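Local coordinates for cobalamin biosynthesis protein CobN (Mycobacterium tuberculosis, PDB 7C6O), which serves as the large, catalytic subunit of cobaltochelatase, the enzyme that inserts cobalt into the corrin ring on the way to cobalamin, at residues T47-L52 / P67-D72; A822-S827 / L832-P837; F842-P847 / S889-A894. One frame throughout, in Å; residues are numbered along the deposited sequence.

Interaction 1: T47-L52 / P67-D72; sequences TSDTDL and PSRLSD
Asp-49 OD1 takes hydrogen bonds from two side chains: Arg-69 NH2 across the contact, at 3.2 Å, and Asn-66 ND2 just before segment 67-72. The site sits on a beta-alpha-beta unit. Strands 42-46 and 62-65 lie side by side and parallel, and helix 49-58 connects them. Both segments follow the C-terminal ends of these strands. Ser-48 is the N-cap of the helix, so Asp-49 stands in its first turn.

The other oxygen makes the straighter bond. Arg-69 NH1 meets Asp-49 OD2 at 3.0 Å, with an N-H...O angle of 170°. This bond uses the syn lone pair of OD2 and lies in the guanidinium plane. The grip is end-on, one nitrogen to each oxygen, but the two flat groups are turned 40° apart. Arg-69 NH2 comes to OD1 from above the carboxylate plane. The Arg-69 chain bends at chi3 (-60°) and brings the guanidinium to Asp-49. Its NH2 also makes a weak hydrogen bond to Asp-334 O. The negative carboxylate at the helix N-terminus would be expected to interact favourably with the helix dipole.

At the start of both segments, Thr-47 CG2 packs against CD and CG of Pro-67, the two side chains crossing at about a right angle. Thr-47 CG2 lies 3.9 Å from Pro-67 CD, and the same CD is 3.7 Å from Thr-47 N.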
loop_
_atom_site.group_PDB
_atom_site.type_symbol
_atom_site.label_atom_id
_atom_site.label_comp_id
_atom_site.label_asym_id
_atom_site.label_seq_id
_atom_site.Cartn_x
_atom_site.Cartn_y
_atom_site.Cartn_z
ATOM N N THR A 47 -37.549 7.606 -16.528
ATOM C CA THR A 47 -36.344 8.095 -15.878
ATOM C C THR A 47 -35.430 6.968 -15.424
ATOM O O THR A 47 -34.354 7.242 -14.884
ATOM C CB THR A 47 -36.710 8.978 -14.687
ATOM O OG1 THR A 47 -37.644 8.287 -13.850
ATOM C CG2 THR A 47 -37.332 10.281 -15.169
ATOM N N SER A 48 -35.831 5.715 -15.625
ATOM C CA SER A 48 -34.989 4.559 -15.348
ATOM C C SER A 48 -34.401 4.076 -16.666
ATOM O O SER A 48 -35.125 3.546 -17.517
ATOM C CB SER A 48 -35.786 3.449 -14.668
ATOM O OG SER A 48 -35.051 2.236 -14.659
ATOM N N ASP A 49 -33.092 4.259 -16.840
ATOM C CA ASP A 49 -32.451 3.795 -18.065
ATOM C C ASP A 49 -32.519 2.281 -18.209
ATOM O O ASP A 49 -32.436 1.776 -19.331
ATOM C CB ASP A 49 -30.999 4.269 -18.117
ATOM C CG ASP A 49 -30.883 5.762 -18.369
ATOM O OD1 ASP A 49 -31.783 6.330 -19.027
ATOM O OD2 ASP A 49 -29.894 6.369 -17.909
ATOM N N THR A 50 -32.673 1.551 -17.100
ATOM C CA THR A 50 -32.878 0.108 -17.190
ATOM C C THR A 50 -34.132 -0.215 -17.997
ATOM O O THR A 50 -34.127 -1.143 -18.815
ATOM C CB THR A 50 -32.961 -0.494 -15.788
ATOM O OG1 THR A 50 -31.758 -0.189 -15.069
ATOM C CG2 THR A 50 -33.127 -2.007 -15.860
ATOM N N ASP A 51 -35.211 0.547 -17.785
ATOM C CA ASP A 51 -36.417 0.391 -18.597
ATOM C C ASP A 51 -36.103 0.547 -20.078
ATOM O O ASP A 51 -36.521 -0.271 -20.907
ATOM C CB ASP A 51 -37.475 1.420 -18.187
ATOM C CG ASP A 51 -38.015 1.194 -16.790
ATOM O OD1 ASP A 51 -37.736 0.134 -16.195
ATOM O OD2 ASP A 51 -38.727 2.093 -16.288
ATOM N N LEU A 52 -35.369 1.605 -20.429
ATOM C CA LEU A 52 -35.111 1.899 -21.835
ATOM C C LEU A 52 -34.229 0.833 -22.470
ATOM O O LEU A 52 -34.431 0.466 -23.634
ATOM C CB LEU A 52 -34.472 3.282 -21.967
ATOM C CG LEU A 52 -35.190 4.402 -21.210
ATOM C CD1 LEU A 52 -34.546 5.757 -21.482
ATOM C CD2 LEU A 52 -36.675 4.430 -21.553
ATOM N N PRO A 67 -36.795 11.273 -19.651
ATOM C CA PRO A 67 -37.326 12.639 -19.500
ATOM C C PRO A 67 -36.360 13.611 -18.844
ATOM O O PRO A 67 -36.499 14.823 -19.050
ATOM C CB PRO A 67 -38.580 12.433 -18.638
ATOM C CG PRO A 67 -38.969 11.015 -18.863
ATOM C CD PRO A 67 -37.687 10.263 -19.059
ATOM N N SER A 68 -35.392 13.133 -18.063
ATOM C CA SER A 68 -34.422 14.030 -17.450
ATOM C C SER A 68 -33.354 14.505 -18.428
ATOM O O SER A 68 -32.558 15.380 -18.073
ATOM C CB SER A 68 -33.755 13.354 -16.249
ATOM O OG SER A 68 -32.902 12.300 -16.659
ATOM N N ARG A 69 -33.316 13.953 -19.640
ATOM C CA ARG A 69 -32.376 14.354 -20.681
ATOM C C ARG A 69 -33.117 14.683 -21.967
ATOM O O ARG A 69 -32.686 14.314 -23.063
ATOM C CB ARG A 69 -31.341 13.262 -20.945
ATOM C CG ARG A 69 -30.665 12.693 -19.712
ATOM C CD ARG A 69 -29.569 11.714 -20.112
ATOM N NE ARG A 69 -30.086 10.583 -20.879
ATOM C CZ ARG A 69 -30.225 9.352 -20.396
ATOM N NH1 ARG A 69 -29.878 9.089 -19.144
ATOM N NH2 ARG A 69 -30.703 8.383 -21.165
ATOM N N LEU A 70 -34.242 15.386 -21.861
ATOM C CA LEU A 70 -35.155 15.557 -22.986
ATOM C C LEU A 70 -35.573 17.014 -23.095
ATOM O O LEU A 70 -36.121 17.579 -22.143
ATOM C CB LEU A 70 -36.385 14.659 -22.818
ATOM C CG LEU A 70 -37.226 14.358 -24.057
ATOM C CD1 LEU A 70 -36.408 13.582 -25.074
ATOM C CD2 LEU A 70 -38.479 13.584 -23.667
ATOM N N SER A 71 -35.325 17.618 -24.255
ATOM C CA SER A 71 -35.810 18.962 -24.523
ATOM C C SER A 71 -37.256 18.912 -25.007
ATOM O O SER A 71 -37.771 17.860 -25.394
ATOM C CB SER A 71 -34.934 19.660 -25.563
ATOM O OG SER A 71 -35.056 19.039 -26.833
ATOM N N ASP A 72 -37.914 20.075 -24.980
ATOM C CA ASP A 72 -39.299 20.145 -25.435
ATOM C C ASP A 72 -39.418 19.748 -26.901
ATOM O O ASP A 72 -40.360 19.045 -27.288
ATOM C CB ASP A 72 -39.858 21.550 -25.216
ATOM C CG ASP A 72 -39.988 21.903 -23.749
ATOM O OD1 ASP A 72 -39.618 21.066 -22.897
ATOM O OD2 ASP A 72 -40.464 23.017 -23.446
#

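Interaction 2: A822-S827 / L832-P837; sequences AGPSGS and LVNVLP
Val-835 pushes its two methyls against the backbone of Ser-825 and Gly-826. It belongs to a short 3-10 turn, 833-835, which packs against an extended part of the same long loop between helices 807-815 and 853-874. Val-835 CG1 lies 3.5 Å from Ser-825 C, and CG2 lies 3.7 Å from Gly-826 O. A chi1 of -54° sets CG1 across from the Val-835 carbonyl carbon and CG2 in the cleft between N and C, which places both methyls against the passing chain. Gly-826 has a positive phi of 138°, a backbone shape that glycine can readily take.

Pro-824 fills the next place along. Its CD is 3.4 Å from Asn-834 O, and its CG is 3.6 Å from Asn-834 ND2. The ring and the amide side chain cross at about a right angle. At the far end Leu-832 CB rests 3.5 Å from Ser-827 O.

The amide of Asn-834 is fixed from outside: OD1 accepts from Gly-265 N, and ND2 donates to Asp-268 OD2. Arg-840 NH2 bonds to Asn-834 O, the same oxygen that Pro-824 touches. On the other segment, Ser-827 OG bonds to Glu-1065 OE2. The turn itself is closed by Leu-836 N bonding to Val-833 O at 2.9 Å, and a cis peptide follows directly, joining Leu-836 C to Pro-837 N.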
loop_
_atom_site.group_PDB
_atom_site.type_symbol
_atom_site.label_atom_id
_atom_site.label_comp_id
_atom_site.label_asym_id
_atom_site.label_seq_id
_atom_site.Cartn_x
_atom_site.Cartn_y
_atom_site.Cartn_z
ATOM N N ALA A 822 -9.289 -11.769 5.574
ATOM C CA ALA A 822 -8.680 -10.450 5.559
ATOM C C ALA A 822 -8.692 -9.829 6.952
ATOM O O ALA A 822 -9.397 -10.277 7.858
ATOM C CB ALA A 822 -9.403 -9.530 4.574
ATOM N N GLY A 823 -7.889 -8.781 7.108
ATOM C CA GLY A 823 -7.796 -8.062 8.354
ATOM C C GLY A 823 -7.128 -6.717 8.161
ATOM O O GLY A 823 -6.558 -6.431 7.106
ATOM N N PRO A 824 -7.198 -5.858 9.172
ATOM C CA PRO A 824 -6.559 -4.543 9.064
ATOM C C PRO A 824 -5.041 -4.656 9.072
ATOM O O PRO A 824 -4.463 -5.675 9.456
ATOM C CB PRO A 824 -7.063 -3.797 10.307
ATOM C CG PRO A 824 -8.267 -4.564 10.759
ATOM C CD PRO A 824 -7.975 -5.991 10.412
ATOM N N SER A 825 -4.398 -3.572 8.643
ATOM C CA SER A 825 -2.947 -3.476 8.602
ATOM C C SER A 825 -2.496 -2.219 9.334
ATOM O O SER A 825 -3.273 -1.286 9.545
ATOM C CB SER A 825 -2.429 -3.461 7.159
ATOM O OG SER A 825 -3.054 -2.436 6.407
ATOM N N GLY A 826 -1.229 -2.204 9.719
ATOM C CA GLY A 826 -0.662 -1.123 10.489
ATOM C C GLY A 826 0.234 -1.669 11.578
ATOM O O GLY A 826 0.528 -2.863 11.630
ATOM N N SER A 827 0.667 -0.775 12.470
ATOM C CA SER A 827 1.622 -1.130 13.512
ATOM C C SER A 827 0.896 -1.457 14.804
ATOM O O SER A 827 0.159 -0.602 15.321
ATOM C CB SER A 827 2.606 0.008 13.744
ATOM O OG SER A 827 3.349 -0.205 14.936
ATOM N N LEU A 832 -2.889 -0.012 17.796
ATOM C CA LEU A 832 -3.772 -0.600 16.790
ATOM C C LEU A 832 -3.723 -2.121 16.927
ATOM O O LEU A 832 -3.176 -2.821 16.068
ATOM C CB LEU A 832 -3.357 -0.145 15.374
ATOM C CG LEU A 832 -3.233 1.363 15.154
ATOM C CD1 LEU A 832 -2.602 1.663 13.800
ATOM C CD2 LEU A 832 -4.588 2.042 15.268
ATOM N N VAL A 833 -4.309 -2.635 18.011
ATOM C CA VAL A 833 -4.200 -4.061 18.300
ATOM C C VAL A 833 -4.972 -4.900 17.281
ATOM O O VAL A 833 -4.616 -6.059 17.031
ATOM C CB VAL A 833 -4.651 -4.329 19.751
ATOM C CG1 VAL A 833 -4.916 -5.812 19.998
ATOM C CG2 VAL A 833 -3.589 -3.831 20.726
ATOM N N ASN A 834 -6.003 -4.337 16.641
ATOM C CA ASN A 834 -6.779 -5.169 15.724
ATOM C C ASN A 834 -6.050 -5.476 14.414
ATOM O O ASN A 834 -6.626 -6.169 13.567
ATOM C CB ASN A 834 -8.149 -4.532 15.442
ATOM C CG ASN A 834 -8.080 -3.342 14.498
ATOM O OD1 ASN A 834 -7.034 -2.723 14.318
ATOM N ND2 ASN A 834 -9.219 -3.004 13.903
ATOM N N VAL A 835 -4.811 -5.008 14.217
ATOM C CA VAL A 835 -4.022 -5.518 13.098
ATOM C C VAL A 835 -3.572 -6.945 13.376
ATOM O O VAL A 835 -3.177 -7.665 12.450
ATOM C CB VAL A 835 -2.810 -4.618 12.784
ATOM C CG1 VAL A 835 -3.252 -3.175 12.573
ATOM C CG2 VAL A 835 -1.743 -4.725 13.877
ATOM N N LEU A 836 -3.622 -7.370 14.630
ATOM C CA LEU A 836 -3.442 -8.742 15.068
ATOM C C LEU A 836 -4.800 -9.433 15.149
ATOM O O LEU A 836 -5.808 -8.796 15.474
ATOM C CB LEU A 836 -2.752 -8.781 16.429
ATOM C CG LEU A 836 -1.502 -7.904 16.559
ATOM C CD1 LEU A 836 -0.921 -7.961 17.971
ATOM C CD2 LEU A 836 -0.456 -8.309 15.528
ATOM N N PRO A 837 -4.883 -10.739 14.853
ATOM C CA PRO A 837 -3.786 -11.653 14.523
ATOM C C PRO A 837 -3.220 -11.475 13.119
ATOM O O PRO A 837 -3.881 -10.924 12.234
ATOM C CB PRO A 837 -4.443 -13.027 14.648
ATOM C CG PRO A 837 -5.848 -12.777 14.225
ATOM C CD PRO A 837 -6.189 -11.422 14.796
#

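Interaction 3: F842-P847 / S889-A894; sequences FYSVDP and SAMRTA
Met-891 reaches along the side chain of Ser-844, starting with its CB, which is 4.1 Å from Ser-844 CB. Its CG comes closer to that carbon, at 3.8 Å. The same CG meets Val-845 CG2 at 4.2 Å, an apolar contact. From CG the chain runs extended (chi2 175°, chi3 168°). SD therefore passes Ser-844 CB at 3.5 Å, and the methyl CE ends 3.4 Å from Ser-844 OG. Pro-595 and Thr-599 of helix 595-604 also touch this side chain.

Met-891 lies on helix 887-893, which directly follows strand 880-885, an inner strand of a mixed eight-stranded sheet. Segment 842-847 is part of the loop leading to helix 853-874 and runs past the last turn of helix 887-893. All three touching residues are buried. The side chain of Val-845 is also about 3 Å from a bound glycerol, probably from the crystallisation liquor.

Val-845 CG1 turns to the helix backbone and sits 3.8 Å from Met-891 O. The helix ends at Thr-893, and Ala-894, the next residue, has positive phi. One turn back, Ser-889 O accepts from Thr-893 N and, at 2.9 Å, from Thr-893 OG1, the two donors coming from opposite faces of its plane.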
loop_
_atom_site.group_PDB
_atom_site.type_symbol
_atom_site.label_atom_id
_atom_site.label_comp_id
_atom_site.label_asym_id
_atom_site.label_seq_id
_atom_site.Cartn_x
_atom_site.Cartn_y
_atom_site.Cartn_z
ATOM N N PHE A 842 -4.226 -8.768 4.307
ATOM C CA PHE A 842 -4.734 -7.553 4.928
ATOM C C PHE A 842 -5.312 -6.576 3.903
ATOM O O PHE A 842 -5.000 -6.611 2.710
ATOM C CB PHE A 842 -3.661 -6.864 5.798
ATOM C CG PHE A 842 -2.402 -6.403 5.070
ATOM C CD1 PHE A 842 -2.450 -5.493 4.022
ATOM C CD2 PHE A 842 -1.156 -6.810 5.526
ATOM C CE1 PHE A 842 -1.286 -5.056 3.401
ATOM C CE2 PHE A 842 0.012 -6.373 4.915
ATOM C CZ PHE A 842 -0.052 -5.498 3.854
ATOM N N TYR A 843 -6.203 -5.718 4.394
ATOM C CA TYR A 843 -6.656 -4.528 3.692
ATOM C C TYR A 843 -6.093 -3.303 4.404
ATOM O O TYR A 843 -5.399 -3.412 5.418
ATOM C CB TYR A 843 -8.185 -4.490 3.610
ATOM C CG TYR A 843 -8.909 -4.560 4.940
ATOM C CD1 TYR A 843 -9.162 -3.408 5.680
ATOM C CD2 TYR A 843 -9.365 -5.772 5.444
ATOM C CE1 TYR A 843 -9.834 -3.465 6.888
ATOM C CE2 TYR A 843 -10.043 -5.837 6.651
ATOM C CZ TYR A 843 -10.276 -4.681 7.367
ATOM O OH TYR A 843 -10.950 -4.740 8.569
ATOM N N SER A 844 -6.387 -2.116 3.866
ATOM C CA SER A 844 -5.808 -0.899 4.411
ATOM C C SER A 844 -6.931 0.039 4.824
ATOM O O SER A 844 -7.552 -0.165 5.877
ATOM C CB SER A 844 -4.830 -0.269 3.413
ATOM O OG SER A 844 -5.435 -0.064 2.148
ATOM N N VAL A 845 -7.216 1.082 4.043
ATOM C CA VAL A 845 -8.093 2.161 4.474
ATOM C C VAL A 845 -9.064 2.520 3.359
ATOM O O VAL A 845 -8.859 2.191 2.188
ATOM C CB VAL A 845 -7.292 3.415 4.895
ATOM C CG1 VAL A 845 -6.379 3.098 6.071
ATOM C CG2 VAL A 845 -6.491 3.961 3.717
ATOM N N ASP A 846 -10.136 3.195 3.746
ATOM C CA ASP A 846 -11.008 3.863 2.791
ATOM C C ASP A 846 -10.247 5.061 2.245
ATOM O O ASP A 846 -10.003 6.016 2.995
ATOM C CB ASP A 846 -12.314 4.295 3.468
ATOM C CG ASP A 846 -13.254 5.048 2.534
ATOM O OD1 ASP A 846 -12.939 5.215 1.338
ATOM O OD2 ASP A 846 -14.325 5.480 3.009
ATOM N N PRO A 847 -9.845 5.060 0.971
ATOM C CA PRO A 847 -8.992 6.146 0.464
ATOM C C PRO A 847 -9.703 7.480 0.343
ATOM O O PRO A 847 -9.028 8.500 0.150
ATOM C CB PRO A 847 -8.552 5.627 -0.908
ATOM C CG PRO A 847 -9.686 4.743 -1.338
ATOM C CD PRO A 847 -10.184 4.081 -0.078
ATOM N N SER A 889 2.527 5.291 4.600
ATOM C CA SER A 889 2.365 6.141 5.776
ATOM C C SER A 889 0.915 6.568 5.953
ATOM O O SER A 889 0.396 6.574 7.075
ATOM C CB SER A 889 3.266 7.370 5.660
ATOM O OG SER A 889 4.627 6.996 5.524
ATOM N N ALA A 890 0.248 6.945 4.860
ATOM C CA ALA A 890 -1.163 7.298 4.955
ATOM C C ALA A 890 -1.996 6.120 5.439
ATOM O O ALA A 890 -2.991 6.311 6.145
ATOM C CB ALA A 890 -1.677 7.795 3.603
ATOM N N MET A 891 -1.597 4.898 5.090
ATOM C CA MET A 891 -2.339 3.725 5.537
ATOM C C MET A 891 -2.034 3.370 6.988
ATOM O O MET A 891 -2.898 2.815 7.676
ATOM C CB MET A 891 -2.033 2.540 4.625
ATOM C CG MET A 891 -2.507 2.731 3.196
ATOM S SD MET A 891 -1.986 1.377 2.133
ATOM C CE MET A 891 -2.973 1.706 0.671
ATOM N N ARG A 892 -0.821 3.672 7.466
ATOM C CA ARG A 892 -0.482 3.403 8.861
ATOM C C ARG A 892 -1.164 4.381 9.811
ATOM O O ARG A 892 -1.491 4.017 10.948
ATOM C CB ARG A 892 1.031 3.488 9.076
ATOM C CG ARG A 892 1.885 2.411 8.421
ATOM C CD ARG A 892 3.354 2.621 8.824
ATOM N NE ARG A 892 4.268 1.684 8.181
ATOM C CZ ARG A 892 5.350 2.039 7.496
ATOM N NH1 ARG A 892 5.677 3.320 7.372
ATOM N NH2 ARG A 892 6.118 1.109 6.951
ATOM N N THR A 893 -1.364 5.627 9.378
ATOM C CA THR A 893 -1.799 6.701 10.257
ATOM C C THR A 893 -3.171 7.265 9.922
ATOM O O THR A 893 -3.667 8.112 10.678
ATOM C CB THR A 893 -0.794 7.862 10.217
ATOM O OG1 THR A 893 -0.850 8.482 8.928
ATOM C CG2 THR A 893 0.621 7.362 10.468
ATOM N N ALA A 894 -3.783 6.836 8.820
ATOM C CA ALA A 894 -5.001 7.428 8.269
ATOM C C ALA A 894 -4.790 8.874 7.824
ATOM O O ALA A 894 -5.750 9.648 7.748
ATOM C CB ALA A 894 -6.179 7.329 9.248
#

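How the interactions relate
The three contacts follow one another along the chain; none nests or crosses. Interaction 1 closes a loop of 14 residues that holds the rest of helix 49-58 and all of strand 62-65, an edge strand of the N-terminal parallel sheet. Its centre is about 47 Å from that of interaction 2 and about 40 Å from that of interaction 3. Interaction 2 closes a loop of four residues in the long connection before helix 853-874. Interaction 3 spans 41 residues, including that helix and strand 880-885, and brings the connection onto helix 887-893. Interactions 2 and 3 touch: Ser-825 OG lies 2.7 Å from Tyr-843 O, and Gly-823 O lies 2.8 Å from Tyr-843 N, both probable hydrogen bonds.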